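Local structure of immunity protein (Neisseria meningitidis, 4Q7O) at residues 8-12 and 113-118; 15-21 and 106-110; 43-47 and 59-63; 75-81 and 99-103. The protein probably neutralises the cognate toxin of a contact-dependent growth-inhibition system, so that the cell producing it is protected from inhibition by neighbouring bacteria. All coordinates share one frame; numbering follows the deposited sequence.

Contact 1: residues 8-12 and 113-118; sequences IFLNL and IAISDF
The ring of Phe-9 turns an edge to helix 104-121: its CE1 lies 3.5 Å from Ala-114 O, close to the ring plane, while the CB of Asp-117 approaches CD1 obliquely. One face of this ring carries CG1 of Ile-8 from its own segment, offset toward the rim. The same isoleucine sends its CD1 to the edge of the Phe-118 ring, 4.1 Å from Phe-118 CD1. Its chi1 of 67° puts CG1 between the backbone N and the carbonyl carbon and swings the chain over to the other helix. Ala-114 CB also packs on Leu-12 CG, and Ile-113 CG2 lies 3.3 Å from Leu-12 N. Asp-117 reaches in between these apolar groups with both carboxylate oxygens. OD2 accepts Leu-12 N at 2.8 Å through its syn lone pair, whereas OD1 takes Asn-11 N at 3.3 Å, also on the syn side but 25° out of the carboxylate plane. One water joins OD1 to Asn-11 ND2 and Ser-116 OG; another bridges Ile-8 O and Asp-117 O. An inverse gamma turn centred on Phe-9 leads into helix 10-18. Phe-9 holds the N-cap position but has no polar side chain, and Asp-117 on the neighbouring helix supplies acceptors to first-turn N-H groups, an arrangement typical of a carboxylate set at a helix N-terminus, where the helix dipole would probably stabilise its negative charge.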
loop_
_atom_site.group_PDB
_atom_site.type_symbol
_atom_site.label_atom_id
_atom_site.label_comp_id
_atom_site.label_asym_id
_atom_site.label_seq_id
_atom_site.Cartn_x
_atom_site.Cartn_y
_atom_site.Cartn_z
ATOM N N ILE B 8 -4.614 -11.661 -2.283
ATOM C CA ILE B 8 -4.914 -12.621 -1.214
ATOM C C ILE B 8 -4.843 -12.032 0.199
ATOM O O ILE B 8 -5.288 -12.663 1.158
ATOM C CB ILE B 8 -3.997 -13.876 -1.245
ATOM C CG1 ILE B 8 -2.551 -13.505 -0.903
ATOM C CG2 ILE B 8 -4.092 -14.586 -2.583
ATOM C CD1 ILE B 8 -1.700 -14.685 -0.480
ATOM N N PHE B 9 -4.280 -10.838 0.336
ATOM C CA PHE B 9 -4.074 -10.262 1.664
ATOM C C PHE B 9 -5.283 -9.463 2.124
ATOM O O PHE B 9 -5.194 -8.274 2.427
ATOM C CB PHE B 9 -2.788 -9.435 1.699
ATOM C CG PHE B 9 -1.550 -10.271 1.571
ATOM C CD1 PHE B 9 -1.134 -11.074 2.626
ATOM C CD2 PHE B 9 -0.830 -10.301 0.385
ATOM C CE1 PHE B 9 0.002 -11.879 2.513
ATOM C CE2 PHE B 9 0.308 -11.094 0.271
ATOM C CZ PHE B 9 0.722 -11.882 1.337
ATOM N N LEU B 10 -6.417 -10.142 2.199
ATOM C CA LEU B 10 -7.677 -9.465 2.458
ATOM C C LEU B 10 -7.696 -8.808 3.832
ATOM O O LEU B 10 -7.991 -7.618 3.964
ATOM C CB LEU B 10 -8.848 -10.439 2.314
ATOM C CG LEU B 10 -8.981 -11.079 0.928
ATOM C CD1 LEU B 10 -10.163 -12.034 0.882
ATOM C CD2 LEU B 10 -9.118 -10.014 -0.149
ATOM N N ASN B 11 -7.372 -9.579 4.861
ATOM C CA ASN B 11 -7.391 -9.042 6.215
ATOM C C ASN B 11 -6.216 -8.125 6.529
ATOM O O ASN B 11 -6.364 -7.136 7.257
ATOM C CB ASN B 11 -7.531 -10.163 7.233
ATOM C CG ASN B 11 -8.852 -10.882 7.091
ATOM O OD1 ASN B 11 -9.897 -10.241 6.929
ATOM N ND2 ASN B 11 -8.819 -12.208 7.114
ATOM N N LEU B 12 -5.058 -8.433 5.958
ATOM C CA LEU B 12 -3.883 -7.581 6.133
ATOM C C LEU B 12 -4.130 -6.203 5.558
ATOM O O LEU B 12 -3.847 -5.203 6.205
ATOM C CB LEU B 12 -2.651 -8.222 5.482
ATOM C CG LEU B 12 -1.264 -7.564 5.569
ATOM C CD1 LEU B 12 -1.063 -6.475 4.519
ATOM C CD2 LEU B 12 -0.970 -7.038 6.982
ATOM N N ILE B 113 -1.546 -11.617 10.893
ATOM C CA ILE B 113 -2.640 -11.455 9.939
ATOM C C ILE B 113 -2.214 -11.835 8.519
ATOM O O ILE B 113 -2.926 -12.555 7.813
ATOM C CB ILE B 113 -3.183 -10.018 9.966
ATOM C CG1 ILE B 113 -3.823 -9.720 11.325
ATOM C CG2 ILE B 113 -4.194 -9.804 8.855
ATOM C CD1 ILE B 113 -4.116 -8.250 11.543
ATOM N N ALA B 114 -1.041 -11.364 8.108
ATOM C CA ALA B 114 -0.525 -11.656 6.770
ATOM C C ALA B 114 -0.296 -13.147 6.534
ATOM O O ALA B 114 -0.642 -13.672 5.477
ATOM C CB ALA B 114 0.750 -10.881 6.505
ATOM N N ILE B 115 0.287 -13.837 7.507
ATOM C CA ILE B 115 0.552 -15.260 7.317
ATOM C C ILE B 115 -0.754 -16.059 7.321
ATOM O O ILE B 115 -0.870 -17.075 6.643
ATOM C CB ILE B 115 1.592 -15.802 8.320
ATOM C CG1 ILE B 115 2.244 -17.083 7.774
ATOM C CG2 ILE B 115 0.977 -16.023 9.706
ATOM C CD1 ILE B 115 3.369 -17.601 8.662
ATOM N N SER B 116 -1.742 -15.568 8.064
ATOM C CA SER B 116 -3.084 -16.124 8.032
ATOM C C SER B 116 -3.690 -15.998 6.634
ATOM O O SER B 116 -4.215 -16.977 6.092
ATOM C CB SER B 116 -3.976 -15.409 9.045
ATOM O OG SER B 116 -5.319 -15.812 8.885
ATOM N N ASP B 117 -3.643 -14.792 6.065
ATOM C CA ASP B 117 -4.113 -14.591 4.691
ATOM C C ASP B 117 -3.431 -15.579 3.751
ATOM O O ASP B 117 -4.078 -16.201 2.901
ATOM C CB ASP B 117 -3.815 -13.166 4.191
ATOM C CG ASP B 117 -4.721 -12.101 4.806
ATOM O OD1 ASP B 117 -5.837 -12.422 5.260
ATOM O OD2 ASP B 117 -4.315 -10.919 4.805
ATOM N N PHE B 118 -2.122 -15.729 3.915
ATOM C CA PHE B 118 -1.347 -16.601 3.044
ATOM C C PHE B 118 -1.756 -18.071 3.171
ATOM O O PHE B 118 -1.994 -18.747 2.166
ATOM C CB PHE B 118 0.154 -16.440 3.307
ATOM C CG PHE B 118 1.001 -17.373 2.490
ATOM C CD1 PHE B 118 1.182 -17.155 1.130
ATOM C CD2 PHE B 118 1.599 -18.478 3.071
ATOM C CE1 PHE B 118 1.955 -18.021 0.370
ATOM C CE2 PHE B 118 2.371 -19.351 2.315
ATOM C CZ PHE B 118 2.550 -19.121 0.964
HETATM O O HOH W 1 -6.345 -15.091 1.791
HETATM O O HOH W 2 -6.399 -13.576 7.695
#

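Contact 2: residues 15-21 and 106-110; sequences KSINNNH and LAYHY
Tyr-110 OH is gripped by two side chains of the turn that follows helix 10-18. Asn-19 ND2 donates to it at 2.9 Å with an angle of 162°, the oxygen lying in the amide plane. His-21 ND1 meets it at 2.7 Å, a bond in which either atom could be the donor. The imidazole and phenol come rim to rim, their planes 86° apart, with ND1 at the edge of the tyrosine ring. Beyond ND1, His-21 CE1 abuts Leu-106 CD2 at 3.4 Å, and CD1 of Leu-106 lies over the rim of one face of the Tyr-110 ring. The backbone of Ser-16 comes up obliquely, its CA 3.8 Å from Tyr-110 CE1. The OG of Ser-16 turns to Leu-12 O and Ser-25 OG. A Schellman motif at Asn-20 ends the helix and brings His-21 round to the tyrosine. At the outer margin the Lys-15 chain, bent at chi2 and chi3, crosses His-109 at about a right angle, CE 3.5 Å from NE2 at the imidazole edge. Lys-15 NZ lies 4.3 Å from His-109 NE2, not in contact, and its charge may disfavour protonation of the imidazole. For Tyr-110 the chemistry implies a hydroxyl that accepts from Asn-19, with the donor toward His-21 left open, and whose two bonds fix its position and with it the direction of the ring axis.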
loop_
_atom_site.group_PDB
_atom_site.type_symbol
_atom_site.label_atom_id
_atom_site.label_comp_id
_atom_site.label_asym_id
_atom_site.label_seq_id
_atom_site.Cartn_x
_atom_site.Cartn_y
_atom_site.Cartn_z
ATOM N N LYS B 15 -6.665 -4.011 7.641
ATOM C CA LYS B 15 -6.125 -3.461 8.874
ATOM C C LYS B 15 -5.063 -2.410 8.598
ATOM O O LYS B 15 -5.101 -1.321 9.158
ATOM C CB LYS B 15 -5.565 -4.562 9.778
ATOM C CG LYS B 15 -5.270 -4.100 11.193
ATOM C CD LYS B 15 -6.531 -4.157 12.056
ATOM C CE LYS B 15 -6.879 -5.589 12.446
ATOM N NZ LYS B 15 -8.144 -5.675 13.232
ATOM N N SER B 16 -4.136 -2.718 7.702
ATOM C CA SER B 16 -3.047 -1.794 7.443
ATOM C C SER B 16 -3.531 -0.487 6.797
ATOM O O SER B 16 -3.093 0.596 7.189
ATOM C CB SER B 16 -1.933 -2.467 6.633
ATOM O OG SER B 16 -2.413 -2.924 5.381
ATOM N N ILE B 17 -4.432 -0.583 5.824
ATOM C CA ILE B 17 -4.991 0.610 5.199
ATOM C C ILE B 17 -5.756 1.451 6.217
ATOM O O ILE B 17 -5.600 2.672 6.271
ATOM C CB ILE B 17 -5.877 0.251 3.981
ATOM C CG1 ILE B 17 -4.996 -0.273 2.845
ATOM C CG2 ILE B 17 -6.708 1.451 3.520
ATOM C CD1 ILE B 17 -5.782 -0.944 1.743
ATOM N N ASN B 18 -6.563 0.808 7.051
ATOM C CA ASN B 18 -7.305 1.558 8.058
ATOM C C ASN B 18 -6.408 2.215 9.106
ATOM O O ASN B 18 -6.804 3.188 9.742
ATOM C CB ASN B 18 -8.386 0.688 8.705
ATOM C CG ASN B 18 -9.595 0.518 7.812
ATOM O OD1 ASN B 18 -9.897 1.386 6.983
ATOM N ND2 ASN B 18 -10.295 -0.597 7.968
ATOM N N ASN B 19 -5.200 1.687 9.271
ATOM C CA ASN B 19 -4.210 2.272 10.184
ATOM C C ASN B 19 -3.257 3.261 9.502
ATOM O O ASN B 19 -2.315 3.753 10.139
ATOM C CB ASN B 19 -3.379 1.173 10.858
ATOM C CG ASN B 19 -4.172 0.369 11.884
ATOM O OD1 ASN B 19 -5.229 0.800 12.357
ATOM N ND2 ASN B 19 -3.644 -0.801 12.256
ATOM N N ASN B 20 -3.478 3.528 8.210
ATOM C CA ASN B 20 -2.616 4.430 7.437
ATOM C C ASN B 20 -1.201 3.855 7.299
ATOM O O ASN B 20 -0.229 4.583 7.117
ATOM C CB ASN B 20 -2.591 5.839 8.050
ATOM C CG ASN B 20 -2.300 6.930 7.033
ATOM O OD1 ASN B 20 -2.423 6.734 5.821
ATOM N ND2 ASN B 20 -1.923 8.103 7.534
ATOM N N HIS B 21 -1.095 2.534 7.379
ATOM C CA HIS B 21 0.196 1.854 7.238
ATOM C C HIS B 21 0.301 1.140 5.902
ATOM O O HIS B 21 0.584 -0.060 5.838
ATOM C CB HIS B 21 0.410 0.892 8.406
ATOM C CG HIS B 21 0.543 1.595 9.719
ATOM N ND1 HIS B 21 0.300 0.977 10.928
ATOM C CD2 HIS B 21 0.899 2.869 10.013
ATOM C CE1 HIS B 21 0.500 1.841 11.904
ATOM N NE2 HIS B 21 0.868 2.996 11.377
ATOM N N LEU B 106 2.948 -4.209 17.102
ATOM C CA LEU B 106 2.060 -4.001 15.964
ATOM C C LEU B 106 2.561 -4.750 14.737
ATOM O O LEU B 106 1.770 -5.320 13.992
ATOM C CB LEU B 106 1.881 -2.506 15.673
ATOM C CG LEU B 106 1.018 -2.188 14.446
ATOM C CD1 LEU B 106 -0.397 -2.736 14.583
ATOM C CD2 LEU B 106 0.976 -0.698 14.188
ATOM N N ALA B 107 3.875 -4.768 14.532
ATOM C CA ALA B 107 4.435 -5.561 13.436
ATOM C C ALA B 107 4.051 -7.035 13.552
ATOM O O ALA B 107 3.637 -7.650 12.568
ATOM C CB ALA B 107 5.941 -5.414 13.372
ATOM N N TYR B 108 4.177 -7.606 14.746
ATOM C CA TYR B 108 3.759 -8.994 14.934
ATOM C C TYR B 108 2.273 -9.205 14.638
ATOM O O TYR B 108 1.889 -10.220 14.070
ATOM C CB TYR B 108 4.107 -9.496 16.334
ATOM C CG TYR B 108 5.481 -10.108 16.411
ATOM C CD1 TYR B 108 5.694 -11.437 16.050
ATOM C CD2 TYR B 108 6.567 -9.367 16.834
ATOM C CE1 TYR B 108 6.955 -12.007 16.118
ATOM C CE2 TYR B 108 7.836 -9.932 16.911
ATOM C CZ TYR B 108 8.022 -11.248 16.550
ATOM O OH TYR B 108 9.280 -11.803 16.614
ATOM N N HIS B 109 1.449 -8.244 15.039
ATOM C CA HIS B 109 0.023 -8.229 14.723
ATOM C C HIS B 109 -0.168 -8.317 13.206
ATOM O O HIS B 109 -0.901 -9.175 12.710
ATOM C CB HIS B 109 -0.569 -6.939 15.308
ATOM C CG HIS B 109 -2.024 -6.713 15.032
ATOM N ND1 HIS B 109 -3.022 -7.460 15.618
ATOM C CD2 HIS B 109 -2.647 -5.758 14.302
ATOM C CE1 HIS B 109 -4.199 -7.000 15.228
ATOM N NE2 HIS B 109 -4.001 -5.965 14.432
ATOM N N TYR B 110 0.520 -7.458 12.462
ATOM C CA TYR B 110 0.427 -7.506 11.004
ATOM C C TYR B 110 0.935 -8.818 10.418
ATOM O O TYR B 110 0.321 -9.367 9.511
ATOM C CB TYR B 110 1.197 -6.352 10.376
ATOM C CG TYR B 110 0.543 -4.995 10.493
ATOM C CD1 TYR B 110 -0.824 -4.834 10.295
ATOM C CD2 TYR B 110 1.306 -3.864 10.777
ATOM C CE1 TYR B 110 -1.416 -3.588 10.379
ATOM C CE2 TYR B 110 0.718 -2.605 10.863
ATOM C CZ TYR B 110 -0.642 -2.477 10.669
ATOM O OH TYR B 110 -1.231 -1.241 10.746
#

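Contact 3: residues 43-47 and 59-63; sequences CFKNI and QYEKI
Tyr-60 leaves strand 58-62 with its CB directed at helix 37-46; a chi1 of 63° tucks CG in over the backbone, flanked by N and C, and the ring extends from there to the last turn of the helix. On one side of the ring CE2 lies 4.0 Å from Cys-43 SG, a sulfur-aromatic contact in which the sulfur stands at the edge. On the other side CE1 is near the CA of Ile-47, and CZ packs against Ile-47 CB at 4.2 Å. At the tip, OH donates to Cys-43 O over 2.7 Å, in the carbonyl plane, with a C=O...donor angle of 146°. Asn-46 CB presses on the same hydroxyl at 3.2 Å, while the amide of Asn-46 turns away to donate to His-52 O. This is a helix packed by its C-terminal end on one face of the four-stranded antiparallel sheet: alternation along the strand sends Tyr-60 and Lys-62 toward the helix and Glu-61 away from it. Around the tyrosine, Phe-111 of helix 104-121 meets its ring edge-to-face, and Phe-53 and Ile-87 of the adjacent strands flank it. Lys-62, fully extended beyond CG, runs out alongside toward Ile-47. Its NZ donates to Ile-47 O at 3.0 Å, nearly along the C=O axis (175°), and its CE lies close to the same oxygen. Tyr-108 OH of helix 104-121 is a probable second donor to that carbonyl.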
loop_
_atom_site.group_PDB
_atom_site.type_symbol
_atom_site.label_atom_id
_atom_site.label_comp_id
_atom_site.label_asym_id
_atom_site.label_seq_id
_atom_site.Cartn_x
_atom_site.Cartn_y
_atom_site.Cartn_z
ATOM N N CYS B 43 10.734 -14.582 4.943
ATOM C CA CYS B 43 10.300 -13.247 5.342
ATOM C C CYS B 43 9.434 -13.297 6.611
ATOM O O CYS B 43 9.635 -12.512 7.534
ATOM C CB CYS B 43 9.530 -12.571 4.197
ATOM S SG CYS B 43 8.766 -11.009 4.624
ATOM N N PHE B 44 8.490 -14.237 6.666
ATOM C CA PHE B 44 7.660 -14.409 7.859
ATOM C C PHE B 44 8.484 -14.833 9.078
ATOM O O PHE B 44 8.195 -14.425 10.199
ATOM C CB PHE B 44 6.546 -15.441 7.627
ATOM C CG PHE B 44 5.390 -14.932 6.804
ATOM C CD1 PHE B 44 4.674 -13.814 7.206
ATOM C CD2 PHE B 44 4.972 -15.622 5.671
ATOM C CE1 PHE B 44 3.593 -13.367 6.465
ATOM C CE2 PHE B 44 3.890 -15.185 4.928
ATOM C CZ PHE B 44 3.204 -14.051 5.322
ATOM N N LYS B 45 9.507 -15.652 8.852
ATOM C CA LYS B 45 10.298 -16.211 9.953
ATOM C C LYS B 45 11.305 -15.248 10.562
ATOM O O LYS B 45 11.530 -15.261 11.777
ATOM C CB LYS B 45 11.071 -17.443 9.478
ATOM C CG LYS B 45 10.228 -18.665 9.290
ATOM C CD LYS B 45 11.105 -19.866 9.048
ATOM C CE LYS B 45 10.924 -20.392 7.650
ATOM N NZ LYS B 45 11.817 -21.555 7.392
ATOM N N ASN B 46 11.929 -14.433 9.717
ATOM C CA ASN B 46 13.098 -13.664 10.134
ATOM C C ASN B 46 12.799 -12.651 11.226
ATOM O O ASN B 46 13.683 -12.283 11.988
ATOM C CB ASN B 46 13.752 -12.960 8.944
ATOM C CG ASN B 46 14.696 -13.856 8.173
ATOM O OD1 ASN B 46 14.675 -15.080 8.309
ATOM N ND2 ASN B 46 15.530 -13.242 7.342
ATOM N N ILE B 47 11.554 -12.202 11.304
ATOM C CA ILE B 47 11.184 -11.240 12.334
ATOM C C ILE B 47 11.432 -11.807 13.743
ATOM O O ILE B 47 11.772 -11.068 14.661
ATOM C CB ILE B 47 9.731 -10.734 12.159
ATOM C CG1 ILE B 47 9.509 -9.435 12.948
ATOM C CG2 ILE B 47 8.706 -11.830 12.514
ATOM C CD1 ILE B 47 8.245 -8.693 12.551
ATOM N N GLN B 59 12.084 -4.214 2.503
ATOM C CA GLN B 59 12.871 -4.702 3.626
ATOM C C GLN B 59 12.264 -4.306 4.958
ATOM O O GLN B 59 11.476 -3.360 5.047
ATOM C CB GLN B 59 14.301 -4.160 3.557
ATOM C CG GLN B 59 14.378 -2.655 3.781
ATOM C CD GLN B 59 15.799 -2.142 3.924
ATOM O OE1 GLN B 59 16.707 -2.885 4.303
ATOM N NE2 GLN B 59 15.997 -0.863 3.628
ATOM N N TYR B 60 12.658 -5.030 5.999
ATOM C CA TYR B 60 12.449 -4.573 7.368
ATOM C C TYR B 60 13.690 -4.817 8.203
ATOM O O TYR B 60 14.509 -5.689 7.894
ATOM C CB TYR B 60 11.210 -5.203 8.035
ATOM C CG TYR B 60 11.260 -6.714 8.205
ATOM C CD1 TYR B 60 12.031 -7.309 9.208
ATOM C CD2 TYR B 60 10.519 -7.548 7.371
ATOM C CE1 TYR B 60 12.079 -8.696 9.361
ATOM C CE2 TYR B 60 10.551 -8.934 7.516
ATOM C CZ TYR B 60 11.336 -9.502 8.514
ATOM O OH TYR B 60 11.383 -10.872 8.678
ATOM N N GLU B 61 13.809 -4.055 9.280
ATOM C CA GLU B 61 14.890 -4.239 10.224
ATOM C C GLU B 61 14.412 -3.732 11.572
ATOM O O GLU B 61 13.958 -2.589 11.680
ATOM C CB GLU B 61 16.119 -3.459 9.756
ATOM C CG GLU B 61 17.376 -3.652 10.570
ATOM C CD GLU B 61 18.495 -2.749 10.083
ATOM O OE1 GLU B 61 18.208 -1.837 9.275
ATOM O OE2 GLU B 61 19.654 -2.950 10.501
ATOM N N LYS B 62 14.479 -4.579 12.593
ATOM C CA LYS B 62 14.250 -4.102 13.949
ATOM C C LYS B 62 15.253 -2.996 14.253
ATOM O O LYS B 62 16.422 -3.074 13.858
ATOM C CB LYS B 62 14.405 -5.237 14.954
ATOM C CG LYS B 62 13.284 -6.251 14.893
ATOM C CD LYS B 62 13.430 -7.299 15.977
ATOM C CE LYS B 62 12.247 -8.254 15.974
ATOM N NZ LYS B 62 12.380 -9.335 16.991
ATOM N N ILE B 63 14.796 -1.962 14.952
ATOM C CA ILE B 63 15.635 -0.806 15.213
ATOM C C ILE B 63 16.422 -1.007 16.493
ATOM O O ILE B 63 15.844 -1.241 17.558
ATOM C CB ILE B 63 14.791 0.475 15.291
ATOM C CG1 ILE B 63 14.202 0.781 13.907
ATOM C CG2 ILE B 63 15.628 1.649 15.792
ATOM C CD1 ILE B 63 13.195 1.895 13.897
#

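Contact 4: residues 75-81 and 99-103; sequences VNGFEYI and ELIIP
The 75-78 segment, a type II beta turn, runs in the same direction as strand 98-103 and comes closest where Gly-77, at a phi of 100°, faces Ile-101. Only one direct hydrogen bond crosses: Ile-101 N to Asn-76 O, 2.8 Å at 163°. Two waters add indirect links from Glu-99 O, one to Asn-76 N and one to Asn-76 ND2. Past the bond, the CA-H of Gly-77 points at Ile-101 O over 3.3 Å, an approach that depends on the absence of a side chain there. That carbonyl is buried without a conventional donor; the edge of the Tyr-80 ring, with CD2 3.3 Å from Ile-101 O, closes on it too. One face of the same ring lies on Pro-103 in a CH-pi contact, CD 3.6 Å from the centroid and almost above it. The side chain of Ile-101 points toward the loop: its CD1 rests on Val-75 CG1 at 3.7 Å and on Ile-81 CD1 at 4.1 Å. The other methyl of Val-75, CG2, abuts Glu-99 OE1 at 3.6 Å, while Glu-99 OE2 is bonded to Tyr-88 OH. The loop thus flanks an outermost strand of the sheet, whose other side pairs with strand 86-91. Leu-100 and Ile-102 direct their CB atoms away from the loop; Leu-100 packs on helix 22-34, though its CD1 turns back to 3.8 Å from Asn-76 O, and Ile-102 on helix 104-121, which starts right after Pro-103.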
loop_
_atom_site.group_PDB
_atom_site.type_symbol
_atom_site.label_atom_id
_atom_site.label_comp_id
_atom_site.label_asym_id
_atom_site.label_seq_id
_atom_site.Cartn_x
_atom_site.Cartn_y
_atom_site.Cartn_z
ATOM N N VAL B 75 11.280 9.812 9.072
ATOM C CA VAL B 75 10.414 8.685 8.745
ATOM C C VAL B 75 9.118 8.718 9.571
ATOM O O VAL B 75 9.156 8.994 10.779
ATOM C CB VAL B 75 11.153 7.353 8.990
ATOM C CG1 VAL B 75 10.231 6.153 8.752
ATOM C CG2 VAL B 75 12.404 7.273 8.117
ATOM N N ASN B 76 7.983 8.436 8.923
ATOM C CA ASN B 76 6.710 8.272 9.618
ATOM C C ASN B 76 6.848 7.210 10.696
ATOM O O ASN B 76 7.212 6.084 10.394
ATOM C CB ASN B 76 5.621 7.781 8.657
ATOM C CG ASN B 76 5.314 8.750 7.539
ATOM O OD1 ASN B 76 5.580 9.945 7.632
ATOM N ND2 ASN B 76 4.715 8.228 6.471
ATOM N N GLY B 77 6.554 7.554 11.944
ATOM C CA GLY B 77 6.661 6.584 13.015
ATOM C C GLY B 77 7.931 6.714 13.838
ATOM O O GLY B 77 8.126 5.962 14.790
ATOM N N PHE B 78 8.789 7.668 13.485
ATOM C CA PHE B 78 10.003 7.913 14.264
ATOM C C PHE B 78 9.726 7.999 15.766
ATOM O O PHE B 78 10.490 7.486 16.588
ATOM C CB PHE B 78 10.694 9.194 13.797
ATOM C CG PHE B 78 11.874 9.577 14.636
ATOM C CD1 PHE B 78 13.066 8.877 14.523
ATOM C CD2 PHE B 78 11.799 10.634 15.534
ATOM C CE1 PHE B 78 14.160 9.227 15.286
ATOM C CE2 PHE B 78 12.891 10.979 16.300
ATOM C CZ PHE B 78 14.069 10.275 16.176
ATOM N N GLU B 79 8.616 8.629 16.121
ATOM C CA GLU B 79 8.293 8.843 17.529
ATOM C C GLU B 79 8.090 7.559 18.347
ATOM O O GLU B 79 8.146 7.597 19.584
ATOM C CB GLU B 79 7.101 9.797 17.668
ATOM C CG GLU B 79 7.412 11.217 17.194
ATOM C CD GLU B 79 6.287 12.200 17.464
ATOM O OE1 GLU B 79 6.469 13.402 17.174
ATOM O OE2 GLU B 79 5.220 11.772 17.957
ATOM N N TYR B 80 7.870 6.427 17.676
ATOM C CA TYR B 80 7.730 5.164 18.396
ATOM C C TYR B 80 9.028 4.710 19.045
ATOM O O TYR B 80 8.993 4.018 20.061
ATOM C CB TYR B 80 7.213 4.041 17.487
ATOM C CG TYR B 80 5.780 4.200 17.026
ATOM C CD1 TYR B 80 4.733 4.250 17.940
ATOM C CD2 TYR B 80 5.474 4.270 15.676
ATOM C CE1 TYR B 80 3.420 4.394 17.529
ATOM C CE2 TYR B 80 4.156 4.398 15.247
ATOM C CZ TYR B 80 3.137 4.464 16.181
ATOM O OH TYR B 80 1.835 4.594 15.771
ATOM N N ILE B 81 10.168 5.078 18.459
ATOM C CA ILE B 81 11.441 4.504 18.900
ATOM C C ILE B 81 11.702 4.775 20.380
ATOM O O ILE B 81 12.104 3.878 21.124
ATOM C CB ILE B 81 12.640 4.988 18.043
ATOM C CG1 ILE B 81 12.432 4.625 16.570
ATOM C CG2 ILE B 81 13.930 4.375 18.555
ATOM C CD1 ILE B 81 13.446 5.261 15.634
ATOM N N GLU B 99 8.895 4.770 3.519
ATOM C CA GLU B 99 9.348 4.233 4.802
ATOM C C GLU B 99 8.294 4.325 5.892
ATOM O O GLU B 99 7.468 5.231 5.902
ATOM C CB GLU B 99 10.593 4.985 5.266
ATOM C CG GLU B 99 11.749 4.938 4.290
ATOM C CD GLU B 99 12.825 5.952 4.620
ATOM O OE1 GLU B 99 12.558 7.164 4.490
ATOM O OE2 GLU B 99 13.930 5.539 5.025
ATOM N N LEU B 100 8.354 3.397 6.839
ATOM C CA LEU B 100 7.446 3.395 7.976
ATOM C C LEU B 100 8.111 2.747 9.169
ATOM O O LEU B 100 8.758 1.714 9.038
ATOM C CB LEU B 100 6.174 2.619 7.625
ATOM C CG LEU B 100 5.148 2.387 8.738
ATOM C CD1 LEU B 100 4.518 3.689 9.183
ATOM C CD2 LEU B 100 4.065 1.414 8.286
ATOM N N ILE B 101 7.930 3.349 10.337
ATOM C CA ILE B 101 8.352 2.735 11.588
ATOM C C ILE B 101 7.125 2.469 12.452
ATOM O O ILE B 101 6.254 3.329 12.579
ATOM C CB ILE B 101 9.348 3.632 12.333
ATOM C CG1 ILE B 101 10.661 3.721 11.541
ATOM C CG2 ILE B 101 9.582 3.121 13.742
ATOM C CD1 ILE B 101 11.565 4.878 11.961
ATOM N N ILE B 102 7.046 1.270 13.023
ATOM C CA ILE B 102 5.962 0.914 13.935
ATOM C C ILE B 102 6.511 0.132 15.133
ATOM O O ILE B 102 7.621 -0.390 15.072
ATOM C CB ILE B 102 4.861 0.084 13.225
ATOM C CG1 ILE B 102 5.461 -1.129 12.504
ATOM C CG2 ILE B 102 4.070 0.956 12.266
ATOM C CD1 ILE B 102 4.405 -2.068 11.906
ATOM N N PRO B 103 5.739 0.047 16.226
ATOM C CA PRO B 103 6.193 -0.820 17.319
ATOM C C PRO B 103 6.264 -2.278 16.877
ATOM O O PRO B 103 5.461 -2.717 16.051
ATOM C CB PRO B 103 5.091 -0.659 18.375
ATOM C CG PRO B 103 4.441 0.661 18.057
ATOM C CD PRO B 103 4.478 0.740 16.554
HETATM O O HOH W 3 4.642 5.580 5.755
HETATM O O HOH W 4 8.146 7.943 6.140
#

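Overall arrangement
Contacts 1 and 2 join the same two helices, 10-18 and 104-121, their centres 11 Å apart; Leu-12 CD2 on Tyr-110 O, 3.7 Å away, links them. Contact 3 lies nearest the centre of the chain. It meets contact 1 through Phe-44, which packs on Ala-114 and Ile-115, and contact 2 through Tyr-108 and Ala-107 at Ile-47. Contact 4, about 22 Å from contact 1 between centres, lies across the chain's centre from it. His-21 of contact 2 touches Leu-100 and Ile-102 of contact 4, Tyr-110 touches Ile-102, and Ile-63 bridges contact 3 to Ile-81 and Ile-101. Contacts 1, 2 and 4 all touch the second subunit; contact 3 touches no other chain.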